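Mucus binding protein (Lactobacillus reuteri, PDB 3I57) is a cell-wall-bound surface protein that probably binds mucus, and the repeat in this chain probably also binds immunoglobulins. Local coordinates at residues Y8-T13 with D44-F49; V100-A105 with K109-Q114; G124-D127 with I132-W135; V163-N168 with P175-I180. One frame throughout, in Å; residues are numbered along the deposited sequence.

Contact 1. Residues Y8-T13 with D44-F49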
# COMPACT_ATOMS: atom_id res chain seq x y z
N TYR A 8 -5.72 22.69 14.06
CA TYR A 8 -5.76 21.86 12.85
C TYR A 8 -5.42 20.41 13.22
O TYR A 8 -4.35 20.14 13.78
CB TYR A 8 -4.81 22.43 11.79
CG TYR A 8 -5.32 23.73 11.25
CD1 TYR A 8 -5.08 24.91 11.95
CD2 TYR A 8 -6.11 23.78 10.11
CE1 TYR A 8 -5.57 26.11 11.51
CE2 TYR A 8 -6.62 25.00 9.64
CZ TYR A 8 -6.34 26.16 10.37
OH TYR A 8 -6.81 27.38 9.94
N ILE A 9 -6.34 19.49 12.95
CA ILE A 9 -6.27 18.13 13.50
C ILE A 9 -6.28 17.04 12.43
O ILE A 9 -7.08 17.13 11.50
CB ILE A 9 -7.50 17.85 14.40
CG1 ILE A 9 -7.60 18.86 15.55
CG2 ILE A 9 -7.44 16.42 14.98
CD1 ILE A 9 -6.33 19.02 16.25
N ASP A 10 -5.43 16.02 12.58
CA ASP A 10 -5.57 14.78 11.77
C ASP A 10 -6.52 13.87 12.53
O ASP A 10 -6.18 13.33 13.59
CB ASP A 10 -4.23 14.08 11.56
CG ASP A 10 -4.35 12.76 10.80
OD1 ASP A 10 -5.44 12.17 10.76
OD2 ASP A 10 -3.34 12.31 10.23
N GLY A 11 -7.74 13.77 12.01
CA GLY A 11 -8.78 13.00 12.68
C GLY A 11 -8.66 11.51 12.49
O GLY A 11 -9.45 10.75 13.08
N GLU A 12 -7.69 11.06 11.70
CA GLU A 12 -7.47 9.63 11.58
C GLU A 12 -6.52 9.15 12.63
O GLU A 12 -6.63 8.02 13.09
CB GLU A 12 -6.92 9.23 10.20
CG GLU A 12 -7.87 9.54 9.07
CD GLU A 12 -7.55 8.80 7.78
OE1 GLU A 12 -6.69 7.88 7.77
OE2 GLU A 12 -8.17 9.16 6.77
N THR A 13 -5.56 10.00 12.99
CA THR A 13 -4.52 9.64 13.94
C THR A 13 -4.71 10.36 15.27
O THR A 13 -3.93 10.15 16.20
CB THR A 13 -3.10 9.94 13.40
OG1 THR A 13 -2.99 11.34 13.07
CG2 THR A 13 -2.83 9.11 12.16
N ASP A 44 -0.71 18.88 1.64
CA ASP A 44 0.09 17.80 2.21
C ASP A 44 -0.69 16.48 2.17
O ASP A 44 -0.33 15.54 2.85
CB ASP A 44 0.51 18.09 3.65
CG ASP A 44 1.43 19.32 3.77
OD1 ASP A 44 2.03 19.69 2.76
OD2 ASP A 44 1.56 19.88 4.87
N GLY A 45 -1.77 16.42 1.41
CA GLY A 45 -2.48 15.15 1.27
C GLY A 45 -3.77 15.00 2.03
O GLY A 45 -4.51 14.04 1.83
N TYR A 46 -4.04 15.94 2.93
CA TYR A 46 -5.25 15.85 3.74
C TYR A 46 -6.48 16.22 2.95
O TYR A 46 -6.40 16.82 1.88
CB TYR A 46 -5.14 16.76 4.97
CG TYR A 46 -4.16 16.23 5.98
CD1 TYR A 46 -4.57 15.25 6.88
CD2 TYR A 46 -2.83 16.65 6.00
CE1 TYR A 46 -3.70 14.72 7.80
CE2 TYR A 46 -1.94 16.12 6.94
CZ TYR A 46 -2.41 15.16 7.84
OH TYR A 46 -1.58 14.62 8.78
N GLU A 47 -7.64 15.86 3.51
CA GLU A 47 -8.93 16.24 2.96
C GLU A 47 -9.71 16.78 4.12
O GLU A 47 -9.81 16.11 5.15
CB GLU A 47 -9.62 14.99 2.42
CG GLU A 47 -10.88 15.26 1.69
CD GLU A 47 -11.18 14.12 0.74
OE1 GLU A 47 -11.87 14.40 -0.26
OE2 GLU A 47 -10.68 12.98 0.98
N LEU A 48 -10.29 17.96 3.98
CA LEU A 48 -11.14 18.51 5.03
C LEU A 48 -12.31 17.58 5.37
O LEU A 48 -13.06 17.15 4.48
CB LEU A 48 -11.67 19.89 4.63
CG LEU A 48 -12.57 20.59 5.67
CD1 LEU A 48 -11.83 20.94 6.97
CD2 LEU A 48 -13.19 21.83 5.07
N PHE A 49 -12.46 17.29 6.67
CA PHE A 49 -13.61 16.51 7.16
C PHE A 49 -14.64 17.41 7.83
O PHE A 49 -15.84 17.38 7.51
CB PHE A 49 -13.10 15.43 8.13
CG PHE A 49 -14.19 14.63 8.79
CD1 PHE A 49 -14.95 13.74 8.05
CD2 PHE A 49 -14.45 14.76 10.15
CE1 PHE A 49 -15.96 13.00 8.66
CE2 PHE A 49 -15.46 14.01 10.76
CZ PHE A 49 -16.21 13.12 9.99

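Contact 2. Residues V100-A105 with K109-Q114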
# COMPACT_ATOMS: atom_id res chain seq x y z
N VAL A 100 12.76 -26.94 -11.74
CA VAL A 100 12.75 -28.38 -11.98
C VAL A 100 14.17 -28.91 -12.07
O VAL A 100 14.96 -28.46 -12.91
CB VAL A 100 12.01 -28.73 -13.26
CG1 VAL A 100 11.99 -30.28 -13.45
CG2 VAL A 100 10.59 -28.13 -13.25
N HIS A 101 14.47 -29.84 -11.18
CA HIS A 101 15.73 -30.54 -11.18
C HIS A 101 15.61 -31.82 -12.00
O HIS A 101 14.51 -32.40 -12.13
CB HIS A 101 16.13 -30.94 -9.74
CG HIS A 101 16.25 -29.79 -8.79
ND1 HIS A 101 17.06 -28.70 -9.04
CD2 HIS A 101 15.69 -29.58 -7.57
CE1 HIS A 101 17.00 -27.87 -8.01
NE2 HIS A 101 16.16 -28.37 -7.12
N TYR A 102 16.75 -32.29 -12.52
CA TYR A 102 16.77 -33.52 -13.35
C TYR A 102 17.87 -34.41 -12.81
O TYR A 102 19.04 -34.03 -12.79
CB TYR A 102 17.01 -33.22 -14.84
CG TYR A 102 15.96 -32.31 -15.43
CD1 TYR A 102 14.65 -32.76 -15.66
CD2 TYR A 102 16.26 -30.97 -15.68
CE1 TYR A 102 13.68 -31.90 -16.16
CE2 TYR A 102 15.32 -30.11 -16.17
CZ TYR A 102 14.04 -30.56 -16.42
OH TYR A 102 13.11 -29.65 -16.90
N LYS A 103 17.47 -35.59 -12.33
CA LYS A 103 18.37 -36.48 -11.59
C LYS A 103 18.21 -37.93 -11.99
O LYS A 103 17.17 -38.34 -12.49
CB LYS A 103 18.11 -36.35 -10.08
CG LYS A 103 18.36 -34.93 -9.50
CD LYS A 103 18.02 -34.84 -8.00
CE LYS A 103 18.33 -33.46 -7.41
NZ LYS A 103 18.26 -33.46 -5.90
N TYR A 104 19.25 -38.73 -11.72
CA TYR A 104 19.11 -40.17 -11.85
C TYR A 104 18.59 -40.66 -10.49
O TYR A 104 18.42 -39.86 -9.59
CB TYR A 104 20.45 -40.79 -12.26
CG TYR A 104 20.91 -40.37 -13.64
CD1 TYR A 104 20.33 -40.90 -14.77
CD2 TYR A 104 21.95 -39.44 -13.81
CE1 TYR A 104 20.74 -40.54 -16.02
CE2 TYR A 104 22.37 -39.06 -15.07
CZ TYR A 104 21.77 -39.63 -16.17
OH TYR A 104 22.15 -39.28 -17.44
N ALA A 105 18.34 -41.96 -10.32
CA ALA A 105 17.76 -42.47 -9.05
C ALA A 105 18.58 -42.22 -7.77
O ALA A 105 18.01 -42.15 -6.69
CB ALA A 105 17.41 -43.93 -9.16
N LYS A 109 23.11 -35.82 -10.73
CA LYS A 109 22.52 -34.88 -11.67
C LYS A 109 22.48 -35.41 -13.10
O LYS A 109 23.48 -35.92 -13.62
CB LYS A 109 23.32 -33.59 -11.65
CG LYS A 109 22.69 -32.51 -12.50
CD LYS A 109 23.50 -31.25 -12.42
CE LYS A 109 22.60 -30.03 -12.31
NZ LYS A 109 23.48 -28.84 -12.19
N ALA A 110 21.33 -35.27 -13.75
CA ALA A 110 21.15 -35.75 -15.12
C ALA A 110 21.20 -34.63 -16.16
O ALA A 110 21.65 -34.84 -17.28
CB ALA A 110 19.85 -36.53 -15.23
N ALA A 111 20.71 -33.45 -15.81
CA ALA A 111 20.66 -32.30 -16.72
C ALA A 111 20.56 -31.05 -15.88
O ALA A 111 20.30 -31.13 -14.68
CB ALA A 111 19.44 -32.41 -17.64
N GLU A 112 20.78 -29.89 -16.48
CA GLU A 112 20.68 -28.64 -15.73
C GLU A 112 19.23 -28.29 -15.46
O GLU A 112 18.36 -28.60 -16.27
CB GLU A 112 21.36 -27.48 -16.46
CG GLU A 112 22.86 -27.71 -16.79
CD GLU A 112 23.66 -28.24 -15.60
OE1 GLU A 112 23.61 -27.61 -14.53
OE2 GLU A 112 24.32 -29.29 -15.74
N ASP A 113 18.98 -27.67 -14.31
CA ASP A 113 17.66 -27.19 -13.92
C ASP A 113 17.04 -26.37 -15.05
O ASP A 113 17.75 -25.68 -15.78
CB ASP A 113 17.80 -26.24 -12.72
CG ASP A 113 18.15 -26.94 -11.42
OD1 ASP A 113 18.22 -28.19 -11.38
OD2 ASP A 113 18.30 -26.19 -10.41
N GLN A 114 15.72 -26.43 -15.16
CA GLN A 114 14.96 -25.44 -15.94
C GLN A 114 14.07 -24.70 -14.97
O GLN A 114 13.65 -25.25 -13.96
CB GLN A 114 14.10 -26.13 -16.99
CG GLN A 114 14.89 -26.61 -18.17
CD GLN A 114 14.02 -27.21 -19.23
OE1 GLN A 114 14.13 -28.40 -19.54
NE2 GLN A 114 13.13 -26.40 -19.81
O HOH W 1 19.05 -30.53 -12.44
O HOH W 2 23.33 -36.84 -17.73

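Contact 3. Residues G124-D127 with I132-W135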
# COMPACT_ATOMS: atom_id res chain seq x y z
N GLY A 124 -4.21 -1.11 -5.39
CA GLY A 124 -4.16 -0.59 -4.04
C GLY A 124 -4.79 0.79 -3.96
O GLY A 124 -5.32 1.32 -4.93
N VAL A 125 -4.77 1.33 -2.74
CA VAL A 125 -5.29 2.66 -2.48
C VAL A 125 -4.17 3.43 -1.78
O VAL A 125 -3.70 3.03 -0.70
CB VAL A 125 -6.43 2.58 -1.51
CG1 VAL A 125 -6.83 3.98 -1.07
CG2 VAL A 125 -7.62 1.80 -2.14
N LEU A 126 -3.78 4.54 -2.40
CA LEU A 126 -2.68 5.35 -1.92
C LEU A 126 -3.24 6.37 -0.94
O LEU A 126 -4.27 6.98 -1.18
CB LEU A 126 -2.01 6.07 -3.09
CG LEU A 126 -1.07 7.19 -2.71
CD1 LEU A 126 0.20 6.64 -2.08
CD2 LEU A 126 -0.80 8.05 -3.97
N ASP A 127 -2.55 6.49 0.19
CA ASP A 127 -2.85 7.51 1.19
C ASP A 127 -1.94 8.68 0.86
O ASP A 127 -0.73 8.58 0.97
CB ASP A 127 -2.53 6.92 2.56
CG ASP A 127 -2.76 7.91 3.72
OD1 ASP A 127 -2.58 9.12 3.52
OD2 ASP A 127 -3.08 7.46 4.84
N ILE A 132 1.93 5.98 1.42
CA ILE A 132 1.85 4.52 1.52
C ILE A 132 0.63 3.98 0.78
O ILE A 132 -0.50 4.51 0.92
CB ILE A 132 1.79 4.06 2.99
CG1 ILE A 132 2.99 4.62 3.76
CG2 ILE A 132 1.66 2.50 3.11
CD1 ILE A 132 2.92 4.38 5.31
N VAL A 133 0.84 2.93 -0.01
CA VAL A 133 -0.28 2.27 -0.66
C VAL A 133 -0.74 1.12 0.23
O VAL A 133 0.06 0.27 0.62
CB VAL A 133 0.15 1.66 -2.01
CG1 VAL A 133 -1.01 0.90 -2.63
CG2 VAL A 133 0.60 2.77 -2.97
N ALA A 134 -2.04 1.08 0.53
CA ALA A 134 -2.68 -0.09 1.09
C ALA A 134 -3.03 -1.01 -0.06
O ALA A 134 -3.98 -0.74 -0.80
CB ALA A 134 -3.93 0.30 1.87
N TRP A 135 -2.29 -2.11 -0.19
CA TRP A 135 -2.51 -3.02 -1.32
C TRP A 135 -3.69 -3.94 -1.07
O TRP A 135 -3.83 -4.46 0.02
CB TRP A 135 -1.24 -3.85 -1.59
CG TRP A 135 -0.11 -2.97 -2.06
CD1 TRP A 135 1.02 -2.61 -1.36
CD2 TRP A 135 -0.01 -2.32 -3.34
NE1 TRP A 135 1.80 -1.78 -2.12
CE2 TRP A 135 1.19 -1.58 -3.33
CE3 TRP A 135 -0.83 -2.29 -4.48
CZ2 TRP A 135 1.61 -0.84 -4.44
CZ3 TRP A 135 -0.41 -1.55 -5.57
CH2 TRP A 135 0.79 -0.82 -5.54

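Contact 4. Residues V163-N168 with P175-I180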
# COMPACT_ATOMS: atom_id res chain seq x y z
N VAL A 163 6.56 -30.87 -17.61
CA VAL A 163 6.13 -30.41 -16.29
C VAL A 163 5.29 -29.15 -16.41
O VAL A 163 5.78 -28.12 -16.85
CB VAL A 163 7.35 -30.17 -15.39
CG1 VAL A 163 6.94 -29.58 -14.07
CG2 VAL A 163 8.09 -31.49 -15.20
N LYS A 164 4.02 -29.27 -16.05
CA LYS A 164 3.07 -28.17 -16.03
C LYS A 164 2.57 -28.00 -14.61
O LYS A 164 1.95 -28.90 -14.03
CB LYS A 164 1.89 -28.46 -16.97
CG LYS A 164 2.32 -28.63 -18.44
CD LYS A 164 1.09 -28.88 -19.31
CE LYS A 164 1.46 -29.15 -20.77
NZ LYS A 164 1.21 -30.56 -21.18
N ARG A 165 2.85 -26.85 -14.02
CA ARG A 165 2.35 -26.59 -12.66
C ARG A 165 1.87 -25.15 -12.58
O ARG A 165 2.14 -24.36 -13.47
CB ARG A 165 3.48 -26.77 -11.63
CG ARG A 165 4.12 -28.16 -11.58
CD ARG A 165 3.17 -29.20 -10.96
NE ARG A 165 3.91 -30.44 -10.70
CZ ARG A 165 4.16 -31.36 -11.63
NH1 ARG A 165 3.68 -31.21 -12.86
NH2 ARG A 165 4.88 -32.43 -11.34
N SER A 166 1.21 -24.82 -11.47
CA SER A 166 0.68 -23.48 -11.23
C SER A 166 1.02 -23.09 -9.81
O SER A 166 1.31 -23.96 -8.97
CB SER A 166 -0.84 -23.49 -11.37
OG SER A 166 -1.14 -23.64 -12.75
N SER A 167 0.98 -21.79 -9.53
CA SER A 167 1.08 -21.32 -8.15
C SER A 167 -0.17 -20.51 -7.78
O SER A 167 -0.73 -19.80 -8.61
CB SER A 167 2.31 -20.44 -7.92
OG SER A 167 3.53 -21.19 -7.88
N ASN A 168 -0.56 -20.61 -6.52
CA ASN A 168 -1.66 -19.81 -5.97
C ASN A 168 -1.10 -18.47 -5.53
O ASN A 168 0.08 -18.37 -5.25
CB ASN A 168 -2.29 -20.54 -4.80
CG ASN A 168 -2.97 -21.82 -5.22
OD1 ASN A 168 -3.49 -21.90 -6.34
ND2 ASN A 168 -2.97 -22.83 -4.34
N PRO A 175 7.10 -23.63 -7.02
CA PRO A 175 7.42 -25.01 -6.62
C PRO A 175 8.81 -25.40 -7.04
O PRO A 175 9.31 -24.91 -8.05
CB PRO A 175 6.42 -25.84 -7.43
CG PRO A 175 6.22 -25.04 -8.70
CD PRO A 175 6.23 -23.58 -8.21
N THR A 176 9.42 -26.34 -6.32
CA THR A 176 10.70 -26.90 -6.75
C THR A 176 10.52 -28.41 -6.73
O THR A 176 10.06 -28.96 -5.71
CB THR A 176 11.83 -26.50 -5.79
OG1 THR A 176 12.06 -25.08 -5.88
CG2 THR A 176 13.11 -27.23 -6.18
N LEU A 177 10.82 -29.08 -7.83
CA LEU A 177 10.48 -30.49 -7.94
C LEU A 177 11.54 -31.19 -8.75
O LEU A 177 12.33 -30.53 -9.38
CB LEU A 177 9.09 -30.68 -8.57
CG LEU A 177 8.92 -30.21 -10.01
CD1 LEU A 177 9.03 -31.36 -11.01
CD2 LEU A 177 7.55 -29.52 -10.19
N THR A 178 11.57 -32.51 -8.68
CA THR A 178 12.59 -33.28 -9.36
C THR A 178 11.97 -34.30 -10.29
O THR A 178 11.09 -35.05 -9.90
CB THR A 178 13.47 -34.05 -8.35
OG1 THR A 178 14.07 -33.13 -7.44
CG2 THR A 178 14.58 -34.81 -9.10
N VAL A 179 12.43 -34.28 -11.53
CA VAL A 179 12.15 -35.29 -12.54
C VAL A 179 13.31 -36.32 -12.43
O VAL A 179 14.47 -35.92 -12.33
CB VAL A 179 12.09 -34.61 -13.92
CG1 VAL A 179 12.16 -35.62 -15.07
CG2 VAL A 179 10.78 -33.78 -14.04
N ILE A 180 12.98 -37.61 -12.42
CA ILE A 180 13.96 -38.70 -12.22
C ILE A 180 14.06 -39.50 -13.52
O ILE A 180 13.03 -39.79 -14.14
CB ILE A 180 13.48 -39.69 -11.12
CG1 ILE A 180 13.52 -39.03 -9.75
CG2 ILE A 180 14.35 -40.96 -11.11
CD1 ILE A 180 12.97 -39.87 -8.66

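Contact 1. Residues Y8-T13 with D44-F49
Asp10, at the end of strand 2-10, meets the hydroxyl end of Tyr46 at the start of strand 46-51. The carboxylate carbon CG of Asp10 stands opposite the backbone N, with chi1 at 176°, and this carries OD2 to the edge of the Tyr46 ring. Asp10 OD2 is 3.2 Å from Tyr46 OH and 3.4 Å from Tyr46 CE1. The two side chains cross nearly at a right angle, and the carboxylate and ring planes are 83° apart. Asp10 OD2 is also hydrogen-bonded to His75 NE2. The His75 ring meets the Tyr46 ring as well, with planes near perpendicular. The other oxygen of Asp10 is used by the chain that follows. Glu12 N donates to Asp10 OD1 over 2.7 Å, almost in line with the C-O bond. Thr13 N reaches the same Asp10 OD1 at 3.1 Å, but from above the carboxylate plane. The carboxylate is therefore gripped through both oxygens, which should fix its rotation. The two bonds to OD1 form an Asx turn extended to an Asx motif, closing the strand end in this mucin-binding, ubiquitin-like beta-grasp domain.

Contact 2. Residues V100-A105 with K109-Q114
Tyr102 and Ala110 carry the close-packed middle of this contact between strand 93-104 and the chain just after its turn. Ala110 N donates to Tyr102 O at 2.8 Å, and the CB of Ala111 sits 3.8 Å from the CB of Tyr102. The Tyr102 ring runs along the second chain, with Glu112 O at its edge, 3.2 Å from Tyr102 CD2. Next to it, Ala110 CB lies over one face of the Tyr104 ring, 3.8 Å from the centroid, in a CH-pi contact. At the far end the backbones pair antiparallel: Val100 N donates to Gln114 O and Gln114 N to Val100 O.

The other side is polar and more open to solvent. Its backbone pairing is loose: the bond from Ala111 N to Tyr102 O is weak at 3.5 Å, and a water bridges Tyr102 N, Ala111 O and Asp113 OD1. The tight polar link is His101 with Asp113. Asp113 CG is anti to the carbonyl carbon (chi1 -72°), which brings the carboxylate beside the imidazole. His101 ND1 donates to Asp113 OD1 over 2.7 Å, at 167°, with the oxygen in the imidazole plane while the ring nitrogen approaches from above the carboxylate plane. Lys109 NZ and Glu112 OE1 form a salt bridge on the exposed edge. An alanine in place of Asp113 would probably leave the imidazole of His101 without its acceptor and the bridging water with one partner fewer.

Strand 176-183 pairs in parallel with the other edge of strand 93-104, and Val100 and Tyr102 both pack on its Val179.

Contact 3. Residues G124-D127 with I132-W135
Val125 and Ala134 form an antiparallel hydrogen-bonded pair. Val125 N donates to Ala134 O at 2.9 Å and Ala134 N to Val125 O at 2.8 Å. A third bond, from Asp127 N to Ile132 O, is nearly straight at 171°. The strand axes are 160° apart. The non-hydrogen-bonded pair Leu126-Val133 lies between these bonds, and Gly124-Trp135 is the next such pair, beyond Val125-Ala134.

On one face, Leu126 CD1 is 4.0 Å from Val133 CG2. Val133 CG1 sits over the centre of the Trp135 ring, 3.3 Å above its plane, and reaches Gly124 CA at 3.8 Å. Trp135 CG is anti to the carbonyl carbon (chi1 -66°), which lays the indole along Gly124, and Trp135 CE3 comes to 3.7 Å from Gly124 N. Gly124, with no side chain, lets Val133 CG1 and the indole come this close. Replacing Trp135 by an alanine would probably uncover Gly124 and leave Val133 CG1 without the flat surface beneath it.

Asp127 turns its carboxylate to His75, Val129 N and Thr130 N. The contact is a beta hairpin: short strand 133-135 is added to one edge of strand 112-127 in the mixed sheet, with strand 67-80 on the other.

Contact 4. Residues V163-N168 with P175-I180
Segments 163-168 and 175-180 of the Muc B2-like domain, one from a small three-stranded sheet, the other from the long mixed sheet, face each other and meet through side chains. Their directions are 169° apart. Val163 CG1 meets Leu177 CD2 tip to tip at 3.9 Å, and Val163 CG2 lies 3.7 Å from Val179 CG2, where the two valines overlap alongside, running opposite ways. Leu177 CG is staggered with the backbone N and C on either side (chi1 64°), and from there CD2 also reaches Arg165.

The arginine side chain passes slantwise across that of Leu177, with Arg165 NE 3.8 Å from Leu177 CD2. Its chain bends at CG, and the guanidinium folds back until Val163 CG1 lies over one face, off toward its rim. Arg165 NH1 donates to Lys164 O at 3.1 Å, and NH2 makes a salt bridge with Glu160. Both bonds help to fix the flat group beside the leucine. Towards the other end, Ser167 OG is 3.6 Å from Pro175 CD, and the same hydroxyl bonds Tyr145 OH.

Strand 162-168 lies between strands 142-144 and 148-149. Strand 176-183 runs parallel to strand 93-104, and Glu98 of strand 93-104 touches both Val163 and Arg165.

The contacts are spread along an elongated repeat. Contact 1 belongs to the mucin-binding domain, and contacts 2, 3 and 4 to the Muc B2-like domain. Contacts 1 and 3 have centres 17 Å apart and do not touch, but His75 bridges their two aspartates, linking the two domains. Contacts 2 and 3 share strand 112-127, yet their centres are 43 Å apart. Contacts 2 and 4 do touch, with centres 13 Å apart: His101 N and O probably bond Leu177 O and Val179 N. Contacts 1 and 2 are 59 Å apart between centres. All four lie away from the calcium site of Gln2, Asp60, Asp62 and Asn65.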